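Local structure of coronin (Toxoplasma gondii, 4OZU) at residues E18-Q23 and A64-N69; S25-S30 and R68-A73; P89-I94 and V370-T375; G208-H213 and A248-R253; D214-C219 and K241-E246. The protein probably binds actin filaments, as coronins generally do, and is represented here by its N-terminal WD40 beta-propeller domain. All blocks are in the same frame, centred on the assembly; numbering follows the deposited sequence. Where two conformers were deposited one is given.

Contact 1: residues E18-Q23 and A64-N69; sequences EAWKQQ and ADIGRN
With CG1 of I66 anti to its backbone N (chi1 -167°) and CD1 carried onward in an extended chain (chi2 154°), the isoleucine reaches between W20 and Q22. Its CD1 methyl comes to 3.6 Å from W20 CE3, meeting the six-membered part of the indole at a slant. The same methyl lies 3.7 Å from Q22 CB. The other branch, I66 CG2, takes the glutamine's far end, 3.3 Å from Q22 OE1, so the two side chains cross nearly perpendicularly and the isoleucine touches both the root and the amide of Q22. I66 CG1, the carbon that carries CD1, rests 3.4 Å from Q23 O. That carbonyl is also the acceptor of the single hydrogen bond across the contact, a weak, bent one from G67 N to Q23 O (2.9 Å, 123° at the hydrogen). A backbone bond between G67 and S25 continues the pairing, and 67-68 runs as a short, weakly bonded parallel edge beside strand 16-25. On its other side this strand pairs with 343-350, where S348 receives W20 NE1 and Q345 holds Q23 NE2. The N-terminal strand thus completes the sheet formed by late strands of the chain, the ring closure familiar from beta-propellers. Because the polar link is weak and the indole N-H is engaged with S348, cohesion between 18-23 and 64-69 probably depends mainly on apolar burial of I66.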
# COMPACT_ATOMS: atom_id res chain seq x y z
N GLU A 18 -5.51 4.41 18.68
CA GLU A 18 -4.70 4.59 19.88
C GLU A 18 -3.22 4.69 19.51
O GLU A 18 -2.62 3.72 19.04
CB GLU A 18 -4.93 3.45 20.87
CG GLU A 18 -4.12 3.59 22.15
CD GLU A 18 -4.55 2.62 23.22
OE1 GLU A 18 -4.56 1.40 22.96
OE2 GLU A 18 -4.87 3.07 24.34
N ALA A 19 -2.65 5.88 19.68
CA ALA A 19 -1.23 6.07 19.48
C ALA A 19 -0.47 5.37 20.61
O ALA A 19 -0.79 5.55 21.77
CB ALA A 19 -0.88 7.55 19.44
N TRP A 20 0.53 4.56 20.25
CA TRP A 20 1.36 3.90 21.25
C TRP A 20 2.13 4.90 22.09
O TRP A 20 2.52 5.96 21.61
CB TRP A 20 2.35 2.95 20.59
CG TRP A 20 1.76 1.75 19.94
CD1 TRP A 20 0.50 1.61 19.45
CD2 TRP A 20 2.42 0.50 19.72
NE1 TRP A 20 0.33 0.35 18.93
CE2 TRP A 20 1.50 -0.35 19.08
CE3 TRP A 20 3.71 0.02 19.99
CZ2 TRP A 20 1.82 -1.66 18.71
CZ3 TRP A 20 4.02 -1.27 19.62
CH2 TRP A 20 3.08 -2.10 18.99
N LYS A 21 2.38 4.56 23.35
CA LYS A 21 3.29 5.37 24.16
C LYS A 21 4.71 5.17 23.63
O LYS A 21 5.50 6.11 23.59
CB LYS A 21 3.18 4.99 25.63
CG LYS A 21 1.85 5.41 26.26
CD LYS A 21 1.74 6.93 26.40
CE LYS A 21 0.30 7.38 26.66
NZ LYS A 21 -0.60 7.12 25.50
N GLN A 22 5.02 3.94 23.23
CA GLN A 22 6.32 3.62 22.67
C GLN A 22 6.45 4.14 21.25
O GLN A 22 5.46 4.29 20.54
CB GLN A 22 6.56 2.11 22.69
CG GLN A 22 6.70 1.52 24.08
CD GLN A 22 6.80 0.01 24.06
OE1 GLN A 22 7.90 -0.55 24.12
NE2 GLN A 22 5.66 -0.66 23.97
N GLN A 23 7.69 4.41 20.84
CA GLN A 23 7.99 4.90 19.50
C GLN A 23 9.29 4.30 19.00
O GLN A 23 10.13 3.88 19.80
CB GLN A 23 8.11 6.42 19.49
CG GLN A 23 6.91 7.18 20.02
CD GLN A 23 7.19 8.67 20.18
OE1 GLN A 23 8.31 9.07 20.48
NE2 GLN A 23 6.16 9.48 19.98
N ALA A 64 9.52 -5.50 15.80
CA ALA A 64 9.46 -5.84 17.21
C ALA A 64 10.39 -4.99 18.08
O ALA A 64 10.15 -4.82 19.28
CB ALA A 64 9.79 -7.31 17.40
N ASP A 65 11.44 -4.45 17.48
CA ASP A 65 12.46 -3.74 18.24
C ASP A 65 12.14 -2.26 18.36
O ASP A 65 12.85 -1.40 17.83
CB ASP A 65 13.84 -3.94 17.60
CG ASP A 65 14.33 -5.37 17.70
OD1 ASP A 65 13.87 -6.10 18.61
OD2 ASP A 65 15.19 -5.77 16.88
N ILE A 66 11.05 -1.97 19.07
CA ILE A 66 10.61 -0.60 19.26
C ILE A 66 11.47 0.07 20.34
O ILE A 66 12.05 -0.61 21.20
CB ILE A 66 9.12 -0.54 19.64
CG1 ILE A 66 8.58 0.89 19.51
CG2 ILE A 66 8.89 -1.11 21.04
CD1 ILE A 66 7.08 0.96 19.26
N GLY A 67 11.56 1.39 20.28
CA GLY A 67 12.31 2.15 21.27
C GLY A 67 13.34 3.08 20.65
O GLY A 67 13.32 3.36 19.45
N ARG A 68 14.24 3.56 21.50
CA ARG A 68 15.24 4.55 21.11
C ARG A 68 16.40 3.91 20.35
O ARG A 68 16.80 2.78 20.65
CB ARG A 68 15.76 5.28 22.36
CG ARG A 68 16.99 6.14 22.11
CD ARG A 68 17.09 7.33 23.07
NE ARG A 68 17.31 6.93 24.45
CZ ARG A 68 17.44 7.79 25.46
NH1 ARG A 68 17.35 9.10 25.25
NH2 ARG A 68 17.64 7.34 26.69
N ASN A 69 16.92 4.66 19.38
CA ASN A 69 18.08 4.28 18.57
C ASN A 69 18.13 2.79 18.25
O ASN A 69 19.10 2.11 18.61
CB ASN A 69 19.37 4.71 19.27
CG ASN A 69 20.56 4.73 18.32
OD1 ASN A 69 20.40 4.72 17.10
ND2 ASN A 69 21.76 4.74 18.89

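Contact 2: residues S25-S30 and R68-A73; sequences SDLRLS and RNPAVA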
# COMPACT_ATOMS: atom_id res chain seq x y z
N SER A 25 12.39 5.77 17.79
CA SER A 25 12.89 7.14 17.90
C SER A 25 14.40 7.24 17.66
O SER A 25 15.09 6.23 17.51
CB SER A 25 12.55 7.71 19.28
OG SER A 25 13.21 7.01 20.32
N ASP A 26 14.88 8.48 17.60
CA ASP A 26 16.26 8.79 17.27
C ASP A 26 16.65 8.25 15.90
O ASP A 26 17.78 7.81 15.67
CB ASP A 26 17.20 8.27 18.36
CG ASP A 26 17.38 9.27 19.49
OD1 ASP A 26 17.79 10.41 19.20
OD2 ASP A 26 17.10 8.91 20.65
N LEU A 27 15.69 8.30 14.99
CA LEU A 27 15.94 7.92 13.61
C LEU A 27 16.38 9.14 12.81
O LEU A 27 16.26 10.27 13.29
CB LEU A 27 14.68 7.31 12.99
CG LEU A 27 14.05 6.14 13.75
CD1 LEU A 27 12.77 5.70 13.05
CD2 LEU A 27 15.03 4.98 13.89
N ARG A 28 16.88 8.91 11.61
CA ARG A 28 17.24 9.97 10.67
C ARG A 28 16.50 9.73 9.36
O ARG A 28 17.05 9.15 8.42
CB ARG A 28 18.75 9.99 10.43
CG ARG A 28 19.56 10.62 11.56
CD ARG A 28 19.60 12.14 11.45
NE ARG A 28 20.11 12.59 10.15
CZ ARG A 28 21.39 12.77 9.86
NH1 ARG A 28 22.34 12.54 10.76
NH2 ARG A 28 21.73 13.18 8.64
N LEU A 29 15.25 10.18 9.30
CA LEU A 29 14.36 9.83 8.19
C LEU A 29 14.25 10.93 7.14
O LEU A 29 14.35 12.12 7.45
CB LEU A 29 12.97 9.52 8.73
CG LEU A 29 12.93 8.37 9.74
CD1 LEU A 29 11.56 8.26 10.37
CD2 LEU A 29 13.33 7.06 9.07
N SER A 30 14.04 10.51 5.90
CA SER A 30 13.81 11.44 4.81
C SER A 30 12.45 12.11 4.95
O SER A 30 11.49 11.51 5.44
CB SER A 30 13.89 10.71 3.47
OG SER A 30 13.38 11.51 2.42
N ARG A 68 14.24 3.56 21.50
CA ARG A 68 15.24 4.55 21.11
C ARG A 68 16.40 3.91 20.35
O ARG A 68 16.80 2.78 20.65
CB ARG A 68 15.76 5.28 22.36
CG ARG A 68 16.99 6.14 22.11
CD ARG A 68 17.09 7.33 23.07
NE ARG A 68 17.31 6.93 24.45
CZ ARG A 68 17.44 7.79 25.46
NH1 ARG A 68 17.35 9.10 25.25
NH2 ARG A 68 17.64 7.34 26.69
N ASN A 69 16.92 4.66 19.38
CA ASN A 69 18.08 4.28 18.57
C ASN A 69 18.13 2.79 18.25
O ASN A 69 19.10 2.11 18.61
CB ASN A 69 19.37 4.71 19.27
CG ASN A 69 20.56 4.73 18.32
OD1 ASN A 69 20.40 4.72 17.10
ND2 ASN A 69 21.76 4.74 18.89
N PRO A 70 17.10 2.28 17.57
CA PRO A 70 17.04 0.86 17.21
C PRO A 70 18.09 0.50 16.17
O PRO A 70 18.66 1.40 15.55
CB PRO A 70 15.62 0.70 16.65
CG PRO A 70 15.30 2.04 16.10
CD PRO A 70 15.98 3.04 17.00
N ALA A 71 18.35 -0.79 15.99
CA ALA A 71 19.30 -1.24 14.98
C ALA A 71 18.73 -0.99 13.59
O ALA A 71 17.71 -1.57 13.21
CB ALA A 71 19.62 -2.70 15.17
N VAL A 72 19.39 -0.12 12.84
CA VAL A 72 18.98 0.20 11.48
C VAL A 72 19.97 -0.39 10.49
O VAL A 72 21.10 0.08 10.37
CB VAL A 72 18.88 1.73 11.26
CG1 VAL A 72 18.34 2.03 9.87
CG2 VAL A 72 17.99 2.35 12.32
N ALA A 73 19.54 -1.44 9.79
CA ALA A 73 20.29 -1.98 8.68
C ALA A 73 20.12 -1.03 7.49
O ALA A 73 19.18 -0.23 7.48
CB ALA A 73 19.82 -3.38 8.34
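L27 and P70 form the compact part of this contact, whereas D26 and R68 make up its loose, outward part. On the compact side, CD2 of L27 sits 3.7 Å from P70 CG, the leucine lying crosswise to the proline ring. A more distant touch, 4.3 Å from L27 CD2 to V72 CG2, extends the apolar patch. L61 of strand 58-62 packs on both L27 and P70, and L344 covers L27 as well, so the leucine end of this patch is buried. Nearer the start of the segments S25 O has two neighbours: it accepts a weak bond from N69 N (3.1 Å, 131° at the hydrogen) and lies 3.4 Å from P70 CD. The hydroxyl of S25, placed between its own N and carbonyl carbon (chi1 65°), is brought against the backbone of R68, with OG 3.3 Å from R68 CA. On the exposed side, D26 and R68 run alongside one another in the same direction, their opposite charges near but not forming a salt bridge. The position of the D26 carboxylate is doubtful. In the fold, the 25-30 loop leaves the N-terminal strand, while 68-73 leads into strand 73-75 of the next blade. The pair thus lies beside the propeller seam, where the N-terminal strand completes the WD40 blade made by strands from the chain's end.

Contact 3: residues P89-I94 and V370-T375; sequences PFYRDI and VEPSMT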
# COMPACT_ATOMS: atom_id res chain seq x y z
N PRO A 89 4.58 -9.84 -0.89
CA PRO A 89 3.48 -10.38 -0.09
C PRO A 89 3.77 -11.75 0.50
O PRO A 89 3.03 -12.20 1.38
CB PRO A 89 2.33 -10.49 -1.10
CG PRO A 89 2.74 -9.70 -2.28
CD PRO A 89 4.23 -9.73 -2.31
N PHE A 90 4.82 -12.41 0.02
CA PHE A 90 5.05 -13.82 0.34
C PHE A 90 6.36 -14.11 1.04
O PHE A 90 6.42 -14.94 1.94
CB PHE A 90 4.97 -14.64 -0.94
CG PHE A 90 3.80 -14.28 -1.80
CD1 PHE A 90 2.51 -14.50 -1.35
CD2 PHE A 90 3.99 -13.72 -3.05
CE1 PHE A 90 1.43 -14.16 -2.14
CE2 PHE A 90 2.91 -13.39 -3.84
CZ PHE A 90 1.64 -13.61 -3.39
N TYR A 91 7.42 -13.42 0.63
CA TYR A 91 8.77 -13.73 1.05
C TYR A 91 9.30 -12.64 1.96
O TYR A 91 9.47 -11.49 1.54
CB TYR A 91 9.65 -13.93 -0.18
CG TYR A 91 8.98 -14.85 -1.18
CD1 TYR A 91 8.55 -16.11 -0.79
CD2 TYR A 91 8.74 -14.45 -2.48
CE1 TYR A 91 7.92 -16.95 -1.69
CE2 TYR A 91 8.11 -15.29 -3.38
CZ TYR A 91 7.70 -16.53 -2.98
OH TYR A 91 7.07 -17.37 -3.88
N ARG A 92 9.54 -13.02 3.21
CA ARG A 92 9.84 -12.08 4.27
C ARG A 92 11.09 -11.25 4.03
O ARG A 92 11.21 -10.14 4.56
CB ARG A 92 9.99 -12.83 5.59
CG ARG A 92 10.15 -11.91 6.77
CD ARG A 92 9.22 -12.29 7.89
NE ARG A 92 9.83 -13.27 8.78
CZ ARG A 92 9.35 -14.49 9.02
NH1 ARG A 92 8.23 -14.91 8.45
NH2 ARG A 92 10.00 -15.29 9.86
N ASP A 93 12.01 -11.79 3.25
CA ASP A 93 13.32 -11.16 3.05
C ASP A 93 13.40 -10.38 1.74
O ASP A 93 14.45 -9.82 1.42
CB ASP A 93 14.42 -12.22 3.09
CG ASP A 93 14.17 -13.38 2.13
OD1 ASP A 93 13.02 -13.55 1.66
OD2 ASP A 93 15.12 -14.15 1.88
N ILE A 94 12.30 -10.34 0.99
CA ILE A 94 12.29 -9.73 -0.34
C ILE A 94 11.50 -8.43 -0.37
O ILE A 94 10.37 -8.35 0.11
CB ILE A 94 11.70 -10.71 -1.38
CG1 ILE A 94 12.56 -11.97 -1.47
CG2 ILE A 94 11.58 -10.04 -2.75
CD1 ILE A 94 13.99 -11.74 -1.94
N VAL A 370 0.95 -15.77 3.40
CA VAL A 370 2.22 -15.48 2.75
C VAL A 370 2.60 -16.60 1.78
O VAL A 370 3.77 -16.96 1.65
CB VAL A 370 3.34 -15.28 3.80
CG1 VAL A 370 3.06 -14.03 4.63
CG2 VAL A 370 3.48 -16.50 4.72
N GLU A 371 1.59 -17.14 1.10
CA GLU A 371 1.77 -18.16 0.07
C GLU A 371 1.10 -17.70 -1.21
O GLU A 371 -0.09 -17.37 -1.19
CB GLU A 371 1.15 -19.50 0.48
CG GLU A 371 1.81 -20.23 1.61
CD GLU A 371 1.07 -21.51 1.94
OE1 GLU A 371 0.36 -22.03 1.05
OE2 GLU A 371 1.18 -21.98 3.08
N PRO A 372 1.82 -17.69 -2.34
CA PRO A 372 1.13 -17.34 -3.59
C PRO A 372 0.10 -18.38 -4.01
O PRO A 372 0.36 -19.57 -3.88
CB PRO A 372 2.26 -17.27 -4.63
CG PRO A 372 3.54 -17.39 -3.87
CD PRO A 372 3.24 -18.01 -2.55
N SER A 373 -1.04 -17.95 -4.55
CA SER A 373 -2.05 -18.91 -5.00
C SER A 373 -1.68 -19.48 -6.36
O SER A 373 -2.10 -20.58 -6.72
CB SER A 373 -3.44 -18.28 -5.06
OG SER A 373 -3.54 -17.36 -6.13
N MET A 374 -0.86 -18.73 -7.10
CA MET A 374 -0.44 -19.12 -8.45
C MET A 374 1.05 -18.88 -8.66
O MET A 374 1.60 -17.90 -8.17
CB MET A 374 -1.22 -18.34 -9.50
CG MET A 374 -2.70 -18.62 -9.53
SD MET A 374 -3.54 -17.54 -10.70
CE MET A 374 -3.66 -16.04 -9.75
N THR A 375 1.68 -19.79 -9.39
CA THR A 375 3.00 -19.52 -9.97
C THR A 375 2.82 -18.59 -11.16
O THR A 375 1.72 -18.48 -11.71
CB THR A 375 3.69 -20.80 -10.43
OG1 THR A 375 2.96 -21.37 -11.53
CG2 THR A 375 3.78 -21.81 -9.29
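F90 and P372 form a CH-pi contact where an inter-strand loop of a WD40 propeller blade meets the polypeptide that follows the last long strand, 343-350. F90 lies between strands 82-87 and 94-99, and its CG is anti to the carbonyl carbon (chi1 -46°), which presents a ring face to the proline. Starting at the root, F90 CB is 3.7 Å from V370 O. The next atom, F90 CG, meets P372 CG at 3.7 Å. Along one flank F90 CD1 comes to 3.4 Å from P372 N, and F90 CE1 to 3.5 Å from P372 CA. Along the other, F90 CD2 lies 3.8 Å from P372 CG and F90 CE2 4.0 Å from P372 CB. The tip, F90 CZ, ends 3.8 Å from P372 CA. The proline thus lies over one face of the ring, and P372 CG stands only 12° off the normal through the ring centre. P89 CB occupies the opposite face, so the phenyl is sandwiched between two prolines, while V370 C lies at its edge. No hydrogen bond joins the two segments. The C-terminal part is held by other links, among them a salt bridge from E371 to R388 and a backbone bond from M374 to A141. Y91 also reaches the proline; F90 CB lies over one face of its ring, and its hydroxyl oxygen OH stops 3.5 Å from P372 CG.

Contact 4: residues G208-H213 and A248-R253; sequences GSVACH and AIWDTR
W250 and V210 meet across the boundary between adjacent blades of the WD40 propeller: V210 belongs to strand 205-211, at the outside of one four-stranded sheet, and W250 to strand 245-251 of the next. Apolar and CH-pi contacts carry the junction. The two side chains approach from opposite directions, and V210 CG1 is placed over one face of the indole, 3.7 Å above its plane and displaced toward the rim. Its line to the centre of the six-membered ring lies 22° off the normal. C212 supports the far end of the indole, with CB 3.6 Å from W250 CZ2. Further along, H213 CE1 touches A248 CB at 4.0 Å, with A248 N at the imidazole edge. A backbone carbonyl makes a second kind of contact: C212 O lies in the ring plane at its edge, 3.5 Å from W250 CZ2, and also hydrogen-bonds a Tris molecule, probably from the crystallisation liquor.

Hydrogen bonds form the third group. T236 OG1 joins W250 NE1 to H213 NE2, while H213 ND1 bonds E246 OE2. This Trp-Thr-His-acid network resembles the structural tetrad of WD repeats, with E246 probably in the acidic role; it probably fixes the rotation of the imidazole, held at both nitrogens, and helps to orient the indole. W250 is followed by D251, the WD pair itself, which closes an Asx turn. There, R253 N reaches D251 OD1 at 3.0 Å, coming from 54° out of the carboxylate plane.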
# COMPACT_ATOMS: atom_id res chain seq x y z
N GLY A 208 -10.37 -0.25 -19.53
CA GLY A 208 -11.33 0.73 -19.06
C GLY A 208 -10.67 2.04 -18.70
O GLY A 208 -9.54 2.07 -18.23
N SER A 209 -11.38 3.14 -18.95
CA SER A 209 -10.87 4.44 -18.53
C SER A 209 -12.02 5.41 -18.32
O SER A 209 -12.97 5.44 -19.09
CB SER A 209 -9.89 4.99 -19.56
OG SER A 209 -9.25 6.16 -19.05
N VAL A 210 -11.92 6.21 -17.26
CA VAL A 210 -12.95 7.19 -16.94
C VAL A 210 -12.35 8.38 -16.20
O VAL A 210 -11.40 8.24 -15.44
CB VAL A 210 -14.08 6.56 -16.08
CG1 VAL A 210 -13.58 6.21 -14.68
CG2 VAL A 210 -15.30 7.48 -16.02
N ALA A 211 -12.92 9.56 -16.45
CA ALA A 211 -12.56 10.74 -15.69
C ALA A 211 -13.10 10.56 -14.28
O ALA A 211 -14.31 10.51 -14.08
CB ALA A 211 -13.15 11.99 -16.34
N CYS A 212 -12.21 10.44 -13.29
CA CYS A 212 -12.66 10.05 -11.95
C CYS A 212 -12.94 11.24 -11.03
O CYS A 212 -13.84 11.15 -10.19
CB CYS A 212 -11.65 9.10 -11.30
SG CYS A 212 -9.98 9.75 -11.10
N HIS A 213 -12.20 12.33 -11.19
CA HIS A 213 -12.45 13.56 -10.43
C HIS A 213 -12.10 14.78 -11.27
O HIS A 213 -11.22 14.72 -12.12
CB HIS A 213 -11.66 13.54 -9.11
CG HIS A 213 -12.03 12.38 -8.23
ND1 HIS A 213 -13.11 12.41 -7.38
CD2 HIS A 213 -11.46 11.16 -8.08
CE1 HIS A 213 -13.20 11.25 -6.75
NE2 HIS A 213 -12.20 10.48 -7.15
N ALA A 248 -14.81 8.26 -4.60
CA ALA A 248 -15.75 7.55 -5.44
C ALA A 248 -15.47 6.06 -5.43
O ALA A 248 -14.33 5.63 -5.28
CB ALA A 248 -15.71 8.08 -6.86
N ILE A 249 -16.55 5.29 -5.57
CA ILE A 249 -16.48 3.85 -5.78
C ILE A 249 -16.89 3.57 -7.22
O ILE A 249 -17.89 4.11 -7.70
CB ILE A 249 -17.40 3.08 -4.81
CG1 ILE A 249 -16.90 3.23 -3.37
CG2 ILE A 249 -17.49 1.59 -5.20
CD1 ILE A 249 -17.81 2.61 -2.33
N TRP A 250 -16.10 2.75 -7.90
CA TRP A 250 -16.32 2.41 -9.30
C TRP A 250 -16.46 0.92 -9.48
O TRP A 250 -15.75 0.15 -8.85
CB TRP A 250 -15.17 2.90 -10.18
CG TRP A 250 -14.84 4.31 -9.96
CD1 TRP A 250 -14.04 4.82 -8.98
CD2 TRP A 250 -15.31 5.43 -10.72
NE1 TRP A 250 -13.97 6.18 -9.09
CE2 TRP A 250 -14.75 6.58 -10.14
CE3 TRP A 250 -16.16 5.56 -11.82
CZ2 TRP A 250 -15.01 7.85 -10.64
CZ3 TRP A 250 -16.41 6.82 -12.31
CH2 TRP A 250 -15.83 7.95 -11.73
N ASP A 251 -17.37 0.56 -10.36
CA ASP A 251 -17.55 -0.81 -10.82
C ASP A 251 -16.93 -0.91 -12.21
O ASP A 251 -17.43 -0.30 -13.16
CB ASP A 251 -19.03 -1.17 -10.85
CG ASP A 251 -19.30 -2.58 -11.34
OD1 ASP A 251 -18.34 -3.29 -11.73
OD2 ASP A 251 -20.48 -2.97 -11.35
N THR A 252 -15.84 -1.67 -12.34
CA THR A 252 -15.12 -1.72 -13.61
C THR A 252 -15.90 -2.42 -14.71
O THR A 252 -15.49 -2.39 -15.88
CB THR A 252 -13.75 -2.41 -13.45
OG1 THR A 252 -13.92 -3.69 -12.84
CG2 THR A 252 -12.84 -1.56 -12.58
N ARG A 253 -17.02 -3.04 -14.36
CA ARG A 253 -17.90 -3.67 -15.34
C ARG A 253 -19.02 -2.73 -15.81
O ARG A 253 -19.72 -3.01 -16.79
CB ARG A 253 -18.50 -4.94 -14.75
CG ARG A 253 -17.51 -6.08 -14.65
CD ARG A 253 -18.21 -7.40 -14.34
NE ARG A 253 -17.26 -8.51 -14.32
CZ ARG A 253 -16.55 -8.88 -13.26
NH1 ARG A 253 -16.68 -8.25 -12.09
NH2 ARG A 253 -15.71 -9.90 -13.36

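Contact 5: residues D214-C219 and K241-E246; sequences DGSKAC and KMQERE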
# COMPACT_ATOMS: atom_id res chain seq x y z
N ASP A 214 -12.80 15.89 -11.04
CA ASP A 214 -12.76 17.02 -11.97
C ASP A 214 -11.81 18.14 -11.55
O ASP A 214 -11.50 19.02 -12.35
CB ASP A 214 -14.17 17.60 -12.15
CG ASP A 214 -15.13 16.61 -12.78
OD1 ASP A 214 -14.67 15.71 -13.51
OD2 ASP A 214 -16.35 16.72 -12.54
N GLY A 215 -11.36 18.10 -10.30
CA GLY A 215 -10.38 19.06 -9.82
C GLY A 215 -9.01 18.81 -10.43
O GLY A 215 -8.84 17.85 -11.18
N SER A 216 -8.04 19.65 -10.10
CA SER A 216 -6.73 19.60 -10.75
C SER A 216 -5.72 18.72 -10.02
O SER A 216 -4.90 18.06 -10.65
CB SER A 216 -6.15 21.01 -10.89
OG SER A 216 -7.00 21.83 -11.68
N LYS A 217 -5.78 18.71 -8.69
CA LYS A 217 -4.77 18.01 -7.91
C LYS A 217 -4.90 16.49 -8.04
O LYS A 217 -5.81 15.98 -8.69
CB LYS A 217 -4.84 18.43 -6.44
CG LYS A 217 -4.35 19.87 -6.21
CD LYS A 217 -4.10 20.15 -4.74
CE LYS A 217 -5.09 21.16 -4.18
NZ LYS A 217 -4.72 21.61 -2.81
N ALA A 218 -3.98 15.77 -7.40
CA ALA A 218 -3.76 14.36 -7.70
C ALA A 218 -4.84 13.41 -7.19
O ALA A 218 -5.22 13.46 -6.01
CB ALA A 218 -2.41 13.92 -7.14
N CYS A 219 -5.31 12.55 -8.09
CA CYS A 219 -6.20 11.44 -7.74
C CYS A 219 -5.38 10.21 -7.36
O CYS A 219 -4.28 10.01 -7.88
CB CYS A 219 -7.12 11.10 -8.92
SG CYS A 219 -8.08 12.49 -9.53
N LYS A 241 -14.49 20.07 -8.56
CA LYS A 241 -14.27 21.27 -9.36
C LYS A 241 -13.91 22.47 -8.48
O LYS A 241 -13.24 23.39 -8.94
CB LYS A 241 -15.53 21.59 -10.17
CG LYS A 241 -15.25 22.04 -11.60
CD LYS A 241 -16.20 21.39 -12.60
CE LYS A 241 -17.63 21.90 -12.44
NZ LYS A 241 -18.57 21.22 -13.38
N MET A 242 -14.35 22.43 -7.23
CA MET A 242 -14.05 23.50 -6.28
C MET A 242 -12.87 23.13 -5.38
O MET A 242 -12.65 23.75 -4.34
CB MET A 242 -15.29 23.81 -5.44
CG MET A 242 -16.46 24.31 -6.28
SD MET A 242 -17.85 24.92 -5.31
CE MET A 242 -18.33 23.44 -4.43
N GLN A 243 -12.11 22.13 -5.81
CA GLN A 243 -10.91 21.66 -5.11
C GLN A 243 -11.18 21.11 -3.72
O GLN A 243 -10.27 21.04 -2.89
CB GLN A 243 -9.88 22.80 -5.03
CG GLN A 243 -9.39 23.28 -6.39
CD GLN A 243 -8.48 22.27 -7.07
OE1 GLN A 243 -8.25 21.17 -6.55
NE2 GLN A 243 -7.96 22.63 -8.23
N GLU A 244 -12.42 20.70 -3.45
CA GLU A 244 -12.72 19.98 -2.22
C GLU A 244 -12.27 18.53 -2.37
O GLU A 244 -12.25 18.00 -3.47
CB GLU A 244 -14.21 20.05 -1.88
CG GLU A 244 -15.15 19.21 -2.75
CD GLU A 244 -15.61 19.94 -4.00
OE1 GLU A 244 -14.78 20.59 -4.67
OE2 GLU A 244 -16.82 19.86 -4.32
N ARG A 245 -11.91 17.88 -1.26
CA ARG A 245 -11.49 16.48 -1.32
C ARG A 245 -12.72 15.58 -1.31
O ARG A 245 -13.65 15.78 -0.53
CB ARG A 245 -10.54 16.13 -0.17
CG ARG A 245 -9.28 17.00 -0.18
CD ARG A 245 -8.12 16.42 0.63
NE ARG A 245 -8.40 16.36 2.06
CZ ARG A 245 -7.47 16.14 2.98
NH1 ARG A 245 -6.21 15.95 2.63
NH2 ARG A 245 -7.82 16.11 4.27
N GLU A 246 -12.71 14.59 -2.20
CA GLU A 246 -13.86 13.72 -2.38
C GLU A 246 -13.41 12.31 -2.75
O GLU A 246 -12.23 12.06 -2.96
CB GLU A 246 -14.78 14.27 -3.47
CG GLU A 246 -14.07 14.50 -4.79
CD GLU A 246 -14.98 15.07 -5.85
OE1 GLU A 246 -15.84 15.92 -5.51
OE2 GLU A 246 -14.85 14.67 -7.02
O HOH W 1 -15.17 15.68 -9.38
O HOH W 2 -18.03 18.45 -11.36
O HOH W 3 -7.60 21.81 -2.15
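The amide of Q243 is flanked on its two sides by residues of the 214-219 loop: K217 CE lies above one side, 4.0 Å from Q243 OE1, and G215 CA below the other, 4.4 Å from the same oxygen. The bend at chi2 (-72°) turns the glutamine's end back to this place. Its nitrogen, Q243 NE2, lies 3.5 Å from S216 N, but two N-H donors cannot bond each other. A second flat group, the carboxylate of D214, is linked to the K241 ammonium by water 2, which donates to D214 OD2 at 2.7 Å and accepts a weak bond from K241 NZ. Its other oxygen, OD1, bonds a Tris molecule, probably from the crystallisation liquor.

Indeed no direct hydrogen bond crosses between the segments, and waters take that part. Water 1 accepts from D214 N (2.9 Å) and donates to E246 OE2 (2.6 Å), a carboxylate oxygen that also bonds H213 and H261 and is thus gripped by three partners. Water 3 accepts from K217 NZ at 3.0 Å and donates a hydrogen bond to Q243 O, while the same ammonium bonds S268 O. In the propeller, 214-219 links the last strand of one blade, 205-211, to the first of the next, 220-223. Residues 241-244 turn from strand 233-239 into 245-251, which begins within the segment, and a backbone bond between G215 and F239 fastens the linker to that hairpin.

Overall arrangement
From the N terminus, contacts 1 and 2 open in succession and close in the same order, so their loops cross; both end on the 64-73 stretch, share R68 and N69, and bind the N-terminal strand to the passage into strand 73-75 of the next blade. Contact 3 opens next, at 89-94, and closes only at 370-375, tying an early blade loop to the C-terminal part of the chain. Within its long loop lies contact 4, between neighbouring blades, and within that contact 5, so the three are nested. Contacts 4 and 5 touch and share strand 245-251. Contact 4 lies across the propeller from contacts 1 and 2, its centre about 40 and 41 Å from theirs.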